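PDB 6FIG: receptor-like protein kinase ANXUR1 from Arabidopsis thaliana, which is a malectin-like receptor kinase involved in plant reproduction, its ectodomain probably serving to sense extracellular signals and its kinase domain to phosphorylate serine or threonine. Local coordinates for residues 51-59 and 149-157; 75-83 and 104-114. One frame throughout, in Å; residues are numbered along the deposited sequence.

Interaction 1. Residues 51-59 and 149-157. With CA (calcium ion), chain I.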
loop_
_atom_site.group_PDB
_atom_site.type_symbol
_atom_site.label_atom_id
_atom_site.label_comp_id
_atom_site.label_asym_id
_atom_site.label_seq_id
_atom_site.Cartn_x
_atom_site.Cartn_y
_atom_site.Cartn_z
ATOM N N PRO A 51 -9.018 -15.463 2.816
ATOM C CA PRO A 51 -8.742 -16.580 1.915
ATOM C C PRO A 51 -9.277 -17.926 2.428
ATOM O O PRO A 51 -9.064 -18.953 1.777
ATOM C CB PRO A 51 -7.210 -16.622 1.936
ATOM C CG PRO A 51 -6.879 -16.280 3.339
ATOM C CD PRO A 51 -7.884 -15.223 3.734
ATOM N N TYR A 52 -9.973 -17.911 3.561
ATOM C CA TYR A 52 -10.185 -19.110 4.378
ATOM C C TYR A 52 -11.042 -20.235 3.780
ATOM O O TYR A 52 -10.794 -21.390 4.100
ATOM C CB TYR A 52 -10.752 -18.722 5.746
ATOM C CG TYR A 52 -9.852 -17.794 6.525
ATOM C CD1 TYR A 52 -8.672 -18.260 7.102
ATOM C CD2 TYR A 52 -10.173 -16.441 6.676
ATOM C CE1 TYR A 52 -7.843 -17.410 7.814
ATOM C CE2 TYR A 52 -9.348 -15.585 7.390
ATOM C CZ TYR A 52 -8.194 -16.075 7.959
ATOM O OH TYR A 52 -7.356 -15.236 8.647
ATOM N N MET A 53 -12.033 -19.924 2.937
ATOM C CA MET A 53 -12.956 -20.953 2.454
ATOM C C MET A 53 -12.417 -21.780 1.296
ATOM O O MET A 53 -13.064 -22.733 0.881
ATOM C CB MET A 53 -14.318 -20.346 2.081
ATOM C CG MET A 53 -15.100 -19.890 3.302
ATOM S SD MET A 53 -15.573 -21.246 4.402
ATOM C CE MET A 53 -16.899 -22.013 3.483
ATOM N N THR A 54 -11.242 -21.435 0.783
ATOM C CA THR A 54 -10.636 -22.165 -0.311
ATOM C C THR A 54 -9.258 -22.608 0.115
ATOM O O THR A 54 -8.562 -21.870 0.796
ATOM C CB THR A 54 -10.524 -21.269 -1.545
ATOM O OG1 THR A 54 -9.992 -19.986 -1.146
ATOM C CG2 THR A 54 -11.885 -21.097 -2.174
ATOM N N ALA A 55 -8.858 -23.802 -0.304
ATOM C CA ALA A 55 -7.556 -24.335 0.046
ATOM C C ALA A 55 -6.951 -25.041 -1.130
ATOM O O ALA A 55 -7.638 -25.387 -2.087
ATOM C CB ALA A 55 -7.673 -25.283 1.234
ATOM N N ARG A 56 -5.644 -25.227 -1.054
ATOM C CA ARG A 56 -4.961 -26.187 -1.885
ATOM C C ARG A 56 -4.590 -27.349 -0.963
ATOM O O ARG A 56 -4.135 -27.124 0.154
ATOM C CB ARG A 56 -3.717 -25.558 -2.498
ATOM C CG ARG A 56 -3.050 -26.462 -3.510
ATOM C CD ARG A 56 -2.007 -25.747 -4.331
ATOM N NE ARG A 56 -2.601 -24.751 -5.219
ATOM C CZ ARG A 56 -3.221 -24.996 -6.370
ATOM N NH1 ARG A 56 -3.385 -26.235 -6.836
ATOM N NH2 ARG A 56 -3.694 -23.963 -7.063
ATOM N N ILE A 57 -4.745 -28.573 -1.453
ATOM C CA ILE A 57 -4.509 -29.784 -0.672
ATOM C C ILE A 57 -3.336 -30.542 -1.312
ATOM O O ILE A 57 -3.337 -30.763 -2.524
ATOM C CB ILE A 57 -5.746 -30.706 -0.677
ATOM C CG1 ILE A 57 -7.040 -29.936 -0.334
ATOM C CG2 ILE A 57 -5.557 -31.864 0.303
ATOM C CD1 ILE A 57 -7.068 -29.299 1.032
ATOM N N PHE A 58 -2.348 -30.913 -0.490
ATOM C CA PHE A 58 -1.157 -31.640 -0.921
ATOM C C PHE A 58 -1.134 -33.014 -0.269
ATOM O O PHE A 58 -1.122 -33.117 0.953
ATOM C CB PHE A 58 0.129 -30.890 -0.523
ATOM C CG PHE A 58 0.183 -29.466 -0.985
ATOM C CD1 PHE A 58 0.228 -29.180 -2.333
ATOM C CD2 PHE A 58 0.214 -28.419 -0.063
ATOM C CE1 PHE A 58 0.307 -27.869 -2.779
ATOM C CE2 PHE A 58 0.284 -27.100 -0.506
ATOM C CZ PHE A 58 0.323 -26.835 -1.864
ATOM N N THR A 59 -1.104 -34.072 -1.076
ATOM C CA THR A 59 -0.965 -35.440 -0.536
ATOM C C THR A 59 0.441 -36.009 -0.701
ATOM O O THR A 59 0.689 -37.158 -0.359
ATOM C CB THR A 59 -2.005 -36.383 -1.137
ATOM O OG1 THR A 59 -1.818 -36.438 -2.551
ATOM C CG2 THR A 59 -3.397 -35.876 -0.829
ATOM N N ALA A 149 -1.708 -38.863 6.151
ATOM C CA ALA A 149 -1.287 -37.466 6.394
ATOM C C ALA A 149 -1.318 -36.687 5.096
ATOM O O ALA A 149 -0.845 -37.172 4.065
ATOM C CB ALA A 149 0.113 -37.389 6.989
ATOM N N PHE A 150 -1.885 -35.486 5.158
ATOM C CA PHE A 150 -1.860 -34.549 4.046
ATOM C C PHE A 150 -1.596 -33.135 4.576
ATOM O O PHE A 150 -1.740 -32.853 5.772
ATOM C CB PHE A 150 -3.167 -34.612 3.250
ATOM C CG PHE A 150 -4.375 -34.138 4.012
ATOM C CD1 PHE A 150 -4.836 -32.836 3.866
ATOM C CD2 PHE A 150 -5.048 -34.993 4.877
ATOM C CE1 PHE A 150 -5.944 -32.390 4.574
ATOM C CE2 PHE A 150 -6.167 -34.566 5.570
ATOM C CZ PHE A 150 -6.616 -33.261 5.423
ATOM N N ALA A 151 -1.197 -32.262 3.674
ATOM C CA ALA A 151 -0.962 -30.853 4.003
ATOM C C ALA A 151 -2.017 -30.018 3.314
ATOM O O ALA A 151 -2.618 -30.428 2.321
ATOM C CB ALA A 151 0.437 -30.440 3.582
ATOM N N PHE A 152 -2.248 -28.826 3.835
ATOM C CA PHE A 152 -3.161 -27.890 3.195
ATOM C C PHE A 152 -2.729 -26.489 3.521
ATOM O O PHE A 152 -1.962 -26.256 4.470
ATOM C CB PHE A 152 -4.630 -28.136 3.608
ATOM C CG PHE A 152 -4.964 -27.697 4.997
ATOM C CD1 PHE A 152 -4.558 -28.445 6.099
ATOM C CD2 PHE A 152 -5.671 -26.522 5.221
ATOM C CE1 PHE A 152 -4.850 -28.030 7.391
ATOM C CE2 PHE A 152 -5.967 -26.102 6.506
ATOM C CZ PHE A 152 -5.556 -26.850 7.593
ATOM N N ILE A 153 -3.212 -25.558 2.714
ATOM C CA ILE A 153 -2.911 -24.134 2.908
ATOM C C ILE A 153 -4.082 -23.345 2.325
ATOM O O ILE A 153 -4.594 -23.686 1.256
ATOM C CB ILE A 153 -1.560 -23.759 2.230
ATOM C CG1 ILE A 153 -1.185 -22.282 2.445
ATOM C CG2 ILE A 153 -1.555 -24.114 0.741
ATOM C CD1 ILE A 153 -0.822 -21.922 3.876
ATOM N N ASN A 154 -4.511 -22.299 3.024
ATOM C CA ASN A 154 -5.593 -21.439 2.524
ATOM C C ASN A 154 -5.106 -20.127 1.937
ATOM O O ASN A 154 -5.690 -19.606 0.978
ATOM C CB ASN A 154 -6.597 -21.167 3.622
ATOM C CG ASN A 154 -7.213 -22.438 4.152
ATOM O OD1 ASN A 154 -6.674 -23.044 5.072
ATOM N ND2 ASN A 154 -8.326 -22.861 3.557
ATOM N N GLY A 155 -4.014 -19.607 2.487
ATOM C CA GLY A 155 -3.467 -18.345 2.033
ATOM C C GLY A 155 -1.999 -18.205 2.352
ATOM O O GLY A 155 -1.518 -18.729 3.362
ATOM N N ILE A 156 -1.300 -17.495 1.480
ATOM C CA ILE A 156 0.120 -17.180 1.677
ATOM C C ILE A 156 0.338 -15.701 1.393
ATOM O O ILE A 156 -0.071 -15.229 0.351
ATOM C CB ILE A 156 1.032 -18.029 0.762
ATOM C CG1 ILE A 156 0.854 -19.519 1.055
ATOM C CG2 ILE A 156 2.494 -17.636 0.944
ATOM C CD1 ILE A 156 1.571 -20.438 0.084
ATOM N N GLU A 157 0.980 -14.969 2.319
ATOM C CA GLU A 157 1.489 -13.627 2.010
ATOM C C GLU A 157 2.991 -13.561 2.170
ATOM O O GLU A 157 3.546 -14.149 3.098
ATOM C CB GLU A 157 0.891 -12.526 2.881
ATOM C CG GLU A 157 -0.593 -12.332 2.806
ATOM C CD GLU A 157 -0.971 -11.064 3.546
ATOM O OE1 GLU A 157 -1.265 -11.157 4.744
ATOM O OE2 GLU A 157 -0.906 -9.983 2.921
HETATM CA CA CA I . -7.811 -19.787 -0.161
#
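Thr54 and Asn154 meet at a calcium ion that closes one end of an antiparallel strand pair in the malectin-like domain. Thr54 grips the metal twice, through its carbonyl O and through OG1, each 2.4 Å from calcium; a chi1 of 46° sets OG1 between the backbone N and the carbonyl carbon and so turns it to the ion. Pro51 O and Asn154 O, 2.5 and 2.4 Å from the metal, add one ligand from each segment, and Ser7 and Cys8 complete the site. A type I turn from Pro51 to Thr54, entered through a cis peptide bond, brings the carbonyls of Pro51 and Thr54 to the same ion.

The amide of Asn154 is the second shell. Its ND2 donates to Thr54 O over 2.9 Å, from above the carbonyl plane, so that oxygen serves both metal and amide; OD1 takes the backbone N-H of Tyr81. Asn154 and Gly155 form a classic beta bulge facing Tyr79.

Beyond the metal the strands zip up by backbone bonds, with Arg56 paired to Ile153 and Phe58 to Ala151. On the face carrying these side chains, the Phe58 ring lies alongside Ile153 and has Ala151 CB at its edge; the guanidinium of Arg56 leads off to a salt bridge with Asp25. The other face holds Ile57, whose two branches part: CG2 touches Phe150 CD1, while CD1 rests on Phe152 CB at 3.7 Å. At the far end, Phe58 N reaches Ala151 O in an almost straight bond of 2.9 Å.

Interaction 2. Residues 75-83 and 104-114; sequences LLRLYFYPS and LLSNFSAAITC. With NAG (2-acetamido-2-deoxy-beta-D-glucopyranose), chain C.
Phe80 and Phe108 form an edge-to-face pair where strand 73-80 packs against strand 102-108 and the start of helix 110-117, part of the interior of the malectin-like domain. A chi1 of 168° extends the Phe108 ring opposite its backbone N and carries it across to Phe80, setting CE2 over the centre of one face, 3.7 Å above the plane; the planes meet at 55°. Phe108 is itself sandwiched, with Ala110 N over the centre of one face and Leu105 CD1 toward the rim of the opposite one. That same Leu105 methyl also reaches Phe80 CZ at 3.9 Å, obliquely, so one methyl touches both rings.

Toward the N-terminal end of the strand Leu78 slides past Leu105, and Leu76 CD2 presses on Leu104 CD1 at 3.4 Å, tighter than usual for two methyls. Past the C-terminal end, Pro82 lies against the first turn of the helix, its CB near Ala111 CA. No hydrogen bond joins the segments. Ser109 is the N-cap of the helix, its OG accepting from Ile112 N; separately, its O accepts from Thr113 N and Thr113 OG1, from opposite faces of its plane. Asn107, at a G1 bulge, carries an N-linked glycan on ND2, and Ile112 CD1 touches the sugar's C6. Cys114 ends the contact, its SG 3.5 Å from Pro82 CG.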
loop_
_atom_site.group_PDB
_atom_site.type_symbol
_atom_site.label_atom_id
_atom_site.label_comp_id
_atom_site.label_asym_id
_atom_site.label_seq_id
_atom_site.Cartn_x
_atom_site.Cartn_y
_atom_site.Cartn_z
ATOM N N LEU A 75 8.204 -10.500 5.664
ATOM C CA LEU A 75 7.147 -11.149 6.401
ATOM C C LEU A 75 6.556 -12.258 5.549
ATOM O O LEU A 75 6.318 -12.072 4.341
ATOM C CB LEU A 75 6.014 -10.197 6.755
ATOM C CG LEU A 75 6.201 -9.225 7.865
ATOM C CD1 LEU A 75 4.989 -8.317 8.022
ATOM C CD2 LEU A 75 6.531 -9.899 9.196
ATOM N N LEU A 76 6.352 -13.414 6.161
ATOM C CA LEU A 76 5.665 -14.535 5.536
ATOM C C LEU A 76 4.505 -14.871 6.418
ATOM O O LEU A 76 4.699 -15.119 7.630
ATOM C CB LEU A 76 6.588 -15.737 5.391
ATOM C CG LEU A 76 5.936 -17.066 5.005
ATOM C CD1 LEU A 76 5.387 -17.012 3.580
ATOM C CD2 LEU A 76 6.936 -18.208 5.107
ATOM N N ARG A 77 3.300 -14.904 5.867
ATOM C CA ARG A 77 2.139 -15.356 6.586
ATOM C C ARG A 77 1.527 -16.577 5.934
ATOM O O ARG A 77 1.413 -16.624 4.710
ATOM C CB ARG A 77 1.055 -14.292 6.643
ATOM C CG ARG A 77 1.467 -13.077 7.434
ATOM C CD ARG A 77 0.405 -12.019 7.427
ATOM N NE ARG A 77 0.905 -10.836 8.112
ATOM C CZ ARG A 77 0.698 -9.580 7.733
ATOM N NH1 ARG A 77 -0.006 -9.272 6.658
ATOM N NH2 ARG A 77 1.249 -8.597 8.436
ATOM N N LEU A 78 1.111 -17.509 6.767
ATOM C CA LEU A 78 0.447 -18.732 6.338
ATOM C C LEU A 78 -0.916 -18.772 7.018
ATOM O O LEU A 78 -1.005 -18.684 8.252
ATOM C CB LEU A 78 1.268 -19.952 6.740
ATOM C CG LEU A 78 2.711 -19.958 6.228
ATOM C CD1 LEU A 78 3.436 -21.167 6.741
ATOM C CD2 LEU A 78 2.781 -19.919 4.705
ATOM N N TYR A 79 -1.973 -18.885 6.213
ATOM C CA TYR A 79 -3.363 -18.875 6.686
ATOM C C TYR A 79 -3.929 -20.285 6.610
ATOM O O TYR A 79 -3.856 -20.922 5.548
ATOM C CB TYR A 79 -4.231 -17.957 5.814
ATOM C CG TYR A 79 -3.910 -16.473 5.907
ATOM C CD1 TYR A 79 -2.720 -15.948 5.417
ATOM C CD2 TYR A 79 -4.823 -15.590 6.488
ATOM C CE1 TYR A 79 -2.430 -14.591 5.519
ATOM C CE2 TYR A 79 -4.556 -14.225 6.580
ATOM C CZ TYR A 79 -3.366 -13.729 6.089
ATOM O OH TYR A 79 -3.134 -12.371 6.200
ATOM N N PHE A 80 -4.521 -20.740 7.706
ATOM C CA PHE A 80 -5.107 -22.066 7.787
ATOM C C PHE A 80 -6.525 -22.023 8.346
ATOM O O PHE A 80 -6.786 -21.353 9.346
ATOM C CB PHE A 80 -4.264 -22.934 8.705
ATOM C CG PHE A 80 -2.840 -23.091 8.268
ATOM C CD1 PHE A 80 -2.516 -23.913 7.212
ATOM C CD2 PHE A 80 -1.809 -22.404 8.928
ATOM C CE1 PHE A 80 -1.192 -24.063 6.822
ATOM C CE2 PHE A 80 -0.493 -22.557 8.538
ATOM C CZ PHE A 80 -0.180 -23.391 7.489
ATOM N N TYR A 81 -7.421 -22.753 7.696
ATOM C CA TYR A 81 -8.804 -22.922 8.147
ATOM C C TYR A 81 -9.111 -24.429 8.138
ATOM O O TYR A 81 -9.494 -24.959 7.101
ATOM C CB TYR A 81 -9.750 -22.165 7.214
ATOM C CG TYR A 81 -11.208 -22.343 7.558
ATOM C CD1 TYR A 81 -11.688 -21.975 8.807
ATOM C CD2 TYR A 81 -12.110 -22.870 6.635
ATOM C CE1 TYR A 81 -13.030 -22.140 9.136
ATOM C CE2 TYR A 81 -13.457 -23.034 6.953
ATOM C CZ TYR A 81 -13.910 -22.664 8.205
ATOM O OH TYR A 81 -15.254 -22.841 8.508
ATOM N N PRO A 82 -8.915 -25.123 9.281
ATOM C CA PRO A 82 -9.204 -26.557 9.281
ATOM C C PRO A 82 -10.685 -26.829 9.066
ATOM O O PRO A 82 -11.531 -26.238 9.732
ATOM C CB PRO A 82 -8.731 -27.034 10.661
ATOM C CG PRO A 82 -8.583 -25.818 11.493
ATOM C CD PRO A 82 -8.353 -24.667 10.567
ATOM N N SER A 83 -10.975 -27.712 8.115
ATOM C CA SER A 83 -12.345 -28.109 7.761
ATOM C C SER A 83 -12.254 -29.374 6.918
ATOM O O SER A 83 -11.160 -29.888 6.681
ATOM C CB SER A 83 -13.039 -27.002 6.959
ATOM O OG SER A 83 -14.405 -27.305 6.722
ATOM N N LEU A 104 9.555 -23.869 9.655
ATOM C CA LEU A 104 8.526 -23.051 10.292
ATOM C C LEU A 104 7.587 -23.895 11.112
ATOM O O LEU A 104 7.253 -23.549 12.261
ATOM C CB LEU A 104 7.713 -22.286 9.231
ATOM C CG LEU A 104 8.559 -21.495 8.238
ATOM C CD1 LEU A 104 7.675 -20.850 7.195
ATOM C CD2 LEU A 104 9.447 -20.464 8.909
ATOM N N LEU A 105 7.112 -24.976 10.504
ATOM C CA LEU A 105 6.135 -25.853 11.110
ATOM C C LEU A 105 6.585 -27.282 10.911
ATOM O O LEU A 105 7.167 -27.607 9.877
ATOM C CB LEU A 105 4.782 -25.639 10.456
ATOM C CG LEU A 105 4.160 -24.269 10.626
ATOM C CD1 LEU A 105 2.980 -24.112 9.664
ATOM C CD2 LEU A 105 3.740 -24.055 12.057
ATOM N N SER A 106 6.321 -28.152 11.884
ATOM C CA SER A 106 6.770 -29.545 11.844
ATOM C C SER A 106 5.771 -30.369 12.630
ATOM O O SER A 106 5.425 -29.990 13.759
ATOM C CB SER A 106 8.174 -29.706 12.435
ATOM O OG SER A 106 8.615 -31.063 12.410
ATOM N N ASN A 107 5.267 -31.445 12.035
ATOM C CA ASN A 107 4.184 -32.234 12.638
ATOM C C ASN A 107 2.976 -31.378 13.045
ATOM O O ASN A 107 2.310 -31.632 14.057
ATOM C CB ASN A 107 4.718 -32.986 13.857
ATOM C CG ASN A 107 3.760 -34.052 14.343
ATOM O OD1 ASN A 107 3.280 -34.878 13.567
ATOM N ND2 ASN A 107 3.467 -34.027 15.631
ATOM N N PHE A 108 2.689 -30.382 12.227
ATOM C CA PHE A 108 1.707 -29.349 12.535
ATOM C C PHE A 108 0.287 -29.819 12.290
ATOM O O PHE A 108 -0.060 -30.217 11.169
ATOM C CB PHE A 108 2.007 -28.123 11.690
ATOM C CG PHE A 108 0.921 -27.086 11.691
ATOM C CD1 PHE A 108 0.559 -26.445 12.874
ATOM C CD2 PHE A 108 0.285 -26.725 10.498
ATOM C CE1 PHE A 108 -0.422 -25.478 12.877
ATOM C CE2 PHE A 108 -0.717 -25.763 10.497
ATOM C CZ PHE A 108 -1.059 -25.125 11.698
ATOM N N SER A 109 -0.532 -29.751 13.343
ATOM C CA SER A 109 -1.956 -30.047 13.277
ATOM C C SER A 109 -2.714 -28.742 13.444
ATOM O O SER A 109 -2.831 -28.214 14.561
ATOM C CB SER A 109 -2.384 -31.019 14.375
ATOM O OG SER A 109 -3.799 -31.221 14.349
ATOM N N ALA A 110 -3.241 -28.230 12.344
ATOM C CA ALA A 110 -4.104 -27.057 12.386
ATOM C C ALA A 110 -5.367 -27.315 13.223
ATOM O O ALA A 110 -5.814 -26.437 13.983
ATOM C CB ALA A 110 -4.493 -26.644 10.983
ATOM N N ALA A 111 -5.915 -28.519 13.093
ATOM C CA ALA A 111 -7.139 -28.908 13.804
ATOM C C ALA A 111 -6.933 -28.811 15.315
ATOM O O ALA A 111 -7.688 -28.120 16.005
ATOM C CB ALA A 111 -7.561 -30.312 13.404
ATOM N N ILE A 112 -5.886 -29.465 15.813
ATOM C CA ILE A 112 -5.572 -29.451 17.253
ATOM C C ILE A 112 -5.229 -28.047 17.761
ATOM O O ILE A 112 -5.664 -27.645 18.858
ATOM C CB ILE A 112 -4.432 -30.456 17.586
ATOM C CG1 ILE A 112 -4.926 -31.888 17.380
ATOM C CG2 ILE A 112 -3.928 -30.287 19.015
ATOM C CD1 ILE A 112 -3.828 -32.931 17.361
ATOM N N THR A 113 -4.455 -27.303 16.981
ATOM C CA THR A 113 -4.084 -25.940 17.365
ATOM C C THR A 113 -5.331 -25.060 17.487
ATOM O O THR A 113 -5.477 -24.336 18.480
ATOM C CB THR A 113 -3.056 -25.346 16.393
ATOM O OG1 THR A 113 -1.950 -26.250 16.291
ATOM C CG2 THR A 113 -2.566 -23.973 16.881
ATOM N N CYS A 114 -6.230 -25.157 16.511
ATOM C CA CYS A 114 -7.496 -24.410 16.515
ATOM C C CYS A 114 -8.386 -24.768 17.702
ATOM O O CYS A 114 -8.943 -23.877 18.347
ATOM C CB CYS A 114 -8.248 -24.603 15.199
ATOM S SG CYS A 114 -7.553 -23.561 13.895
HETATM C C1 NAG C . 2.572 -34.965 16.275
HETATM C C2 NAG C . 3.356 -35.872 17.212
HETATM C C3 NAG C . 2.420 -36.725 18.064
HETATM C C4 NAG C . 1.340 -35.873 18.723
HETATM C C5 NAG C . 0.609 -35.051 17.670
HETATM C C6 NAG C . -0.458 -34.127 18.252
HETATM C C7 NAG C . 5.523 -36.520 16.243
HETATM C C8 NAG C . 6.208 -37.510 15.349
HETATM N N2 NAG C . 4.215 -36.722 16.406
HETATM O O3 NAG C . 3.168 -37.432 19.056
HETATM O O4 NAG C . 0.420 -36.768 19.377
HETATM O O5 NAG C . 1.561 -34.243 16.976
HETATM O O6 NAG C . 0.146 -33.150 19.104
HETATM O O7 NAG C . 6.138 -35.624 16.779
#

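Interactions 1 and 2 lie about 9 Å apart, centre to centre, on the same side of the chain's centre. Residues 75-83 and 104-114 fall between 51-59 and 149-157 in sequence, so interaction 2 is nested inside the loop that interaction 1 closes. Strand 151-161 of interaction 1 pairs antiparallel with 54-58 and, along its other edge, with strand 73-80 of interaction 2. A probable hydrogen bond of 2.7 Å, Glu157 OE1 with Tyr79 OH, also joins the contacts. The calcium site and the packing of strand 73-80 against the glycan-bearing segment 104-114 are thus neighbouring parts of the same malectin-like domain.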